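Local coordinates for protein YibA (Escherichia coli, PDB 1OYZ) that is of unknown function, with a possible but weakly supported oxidoreductase activity, and is built as a curved all-helical solenoid containing HEAT repeats, at residues N90-N93 with I94-M98. Sequence-based numbering, arbitrary orientation.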
loop_
_atom_site.group_PDB
_atom_site.type_symbol
_atom_site.label_atom_id
_atom_site.label_comp_id
_atom_site.label_asym_id
_atom_site.label_seq_id
_atom_site.Cartn_x
_atom_site.Cartn_y
_atom_site.Cartn_z
ATOM N N ASN A 90 2.312 5.958 -24.819
ATOM C CA ASN A 90 0.910 6.262 -25.073
ATOM C C ASN A 90 -0.003 5.617 -24.020
ATOM O O ASN A 90 -0.979 6.225 -23.584
ATOM C CB ASN A 90 0.486 5.805 -26.479
ATOM C CG ASN A 90 1.173 6.609 -27.602
ATOM O OD1 ASN A 90 0.726 6.597 -28.760
ATOM N ND2 ASN A 90 2.267 7.305 -27.262
ATOM N N VAL A 91 0.309 4.391 -23.606
ATOM C CA VAL A 91 -0.521 3.733 -22.614
ATOM C C VAL A 91 -0.366 4.442 -21.280
ATOM O O VAL A 91 -1.340 4.699 -20.583
ATOM C CB VAL A 91 -0.171 2.211 -22.509
ATOM C CG1 VAL A 91 -0.780 1.594 -21.223
ATOM C CG2 VAL A 91 -0.721 1.479 -23.735
ATOM N N PHE A 92 0.857 4.779 -20.937
ATOM C CA PHE A 92 1.065 5.482 -19.700
ATOM C C PHE A 92 0.241 6.778 -19.728
ATOM O O PHE A 92 -0.512 7.072 -18.802
ATOM C CB PHE A 92 2.522 5.824 -19.521
ATOM C CG PHE A 92 2.785 6.495 -18.255
ATOM C CD1 PHE A 92 2.937 5.760 -17.094
ATOM C CD2 PHE A 92 2.760 7.870 -18.183
ATOM C CE1 PHE A 92 3.065 6.386 -15.881
ATOM C CE2 PHE A 92 2.886 8.501 -16.962
ATOM C CZ PHE A 92 3.034 7.764 -15.810
ATOM N N ASN A 93 0.365 7.534 -20.806
ATOM C CA ASN A 93 -0.377 8.778 -20.922
ATOM C C ASN A 93 -1.854 8.551 -20.811
ATOM O O ASN A 93 -2.569 9.344 -20.181
ATOM C CB ASN A 93 -0.013 9.476 -22.223
ATOM C CG ASN A 93 1.406 10.000 -22.185
ATOM O OD1 ASN A 93 2.066 10.133 -23.212
ATOM N ND2 ASN A 93 1.888 10.293 -20.980
ATOM N N ILE A 94 -2.331 7.460 -21.393
ATOM C CA ILE A 94 -3.736 7.167 -21.264
ATOM C C ILE A 94 -4.106 6.963 -19.792
ATOM O O ILE A 94 -5.098 7.502 -19.339
ATOM C CB ILE A 94 -4.117 5.928 -22.066
ATOM C CG1 ILE A 94 -4.042 6.269 -23.569
ATOM C CG2 ILE A 94 -5.513 5.449 -21.672
ATOM C CD1 ILE A 94 -4.184 5.093 -24.493
ATOM N N LEU A 95 -3.305 6.217 -19.041
ATOM C CA LEU A 95 -3.616 5.964 -17.635
ATOM C C LEU A 95 -3.508 7.219 -16.766
ATOM O O LEU A 95 -4.334 7.476 -15.887
ATOM C CB LEU A 95 -2.670 4.896 -17.074
ATOM C CG LEU A 95 -2.932 3.386 -17.166
ATOM C CD1 LEU A 95 -4.096 3.096 -18.030
ATOM C CD2 LEU A 95 -1.673 2.653 -17.641
ATOM N N ASN A 96 -2.452 7.965 -17.001
ATOM C CA ASN A 96 -2.176 9.209 -16.278
ATOM C C ASN A 96 -3.379 10.146 -16.435
ATOM O O ASN A 96 -3.883 10.738 -15.463
ATOM C CB ASN A 96 -0.910 9.841 -16.871
ATOM C CG ASN A 96 -0.601 11.195 -16.296
ATOM O OD1 ASN A 96 -0.542 12.153 -17.025
ATOM N ND2 ASN A 96 -0.388 11.277 -14.981
ATOM N N ASN A 97 -3.855 10.263 -17.665
ATOM C CA ASN A 97 -4.993 11.117 -17.906
ATOM C C ASN A 97 -6.240 10.641 -17.172
ATOM O O ASN A 97 -6.951 11.440 -16.541
ATOM C CB ASN A 97 -5.279 11.219 -19.404
ATOM C CG ASN A 97 -5.868 12.557 -19.772
ATOM O OD1 ASN A 97 -5.136 13.503 -20.123
ATOM N ND2 ASN A 97 -7.194 12.672 -19.652
HETATM N N MSE A 98 -6.542 9.352 -17.256
HETATM C CA MSE A 98 -7.720 8.836 -16.546
HETATM C C MSE A 98 -7.577 9.044 -15.036
HETATM O O MSE A 98 -8.527 9.417 -14.346
HETATM C CB MSE A 98 -7.899 7.339 -16.816
HETATM C CG MSE A 98 -8.064 7.024 -18.291
HETATM SE SE MSE A 98 -7.930 5.086 -18.680
HETATM C CE MSE A 98 -9.736 4.602 -18.093
#
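Val91 and Leu95, one helical turn apart on helix 88-101, lie side by side and point the same way, with Val91 CG1 meeting Leu95 CD2 at 3.8 Å. The valine presents this methyl because its chi1 of 165° sets CG1 beside its own carbonyl carbon, facing the following turn. Leu95 CD2 also rests 3.6 Å from Val91 O, the oxygen that accepts the Leu95 N-H, with N and O 2.9 Å apart. Both side chains reach Leu78 of helix 68-80, and Leu95 further touches Ser114 and Thr115 of helix 105-121. Shortening Leu95 to an alanine removes CD2 and would probably leave Val91 CG1 without its neighbour and open a gap toward Leu78. A second i to i+4 pair follows: the Phe92 ring, stacked with Tyr125, brings CE2 obliquely to within 4.0 Å of Asn96 CB. Asn96 N donates to Phe92 O at 2.8 Å. Ile94 turns elsewhere, its CG1 packed 3.1 Å from Asn90 O, and touches Ile60 and Cys63 of helix 53-63. Each carbonyl of 90-93 thus accepts a backbone N-H from four residues on, while apolar contacts of Val91 and Leu95 with Leu78, and of Val91 and Ile94 with Ile60, join neighbouring helices, consistent with side-by-side packing in a HEAT-type solenoid.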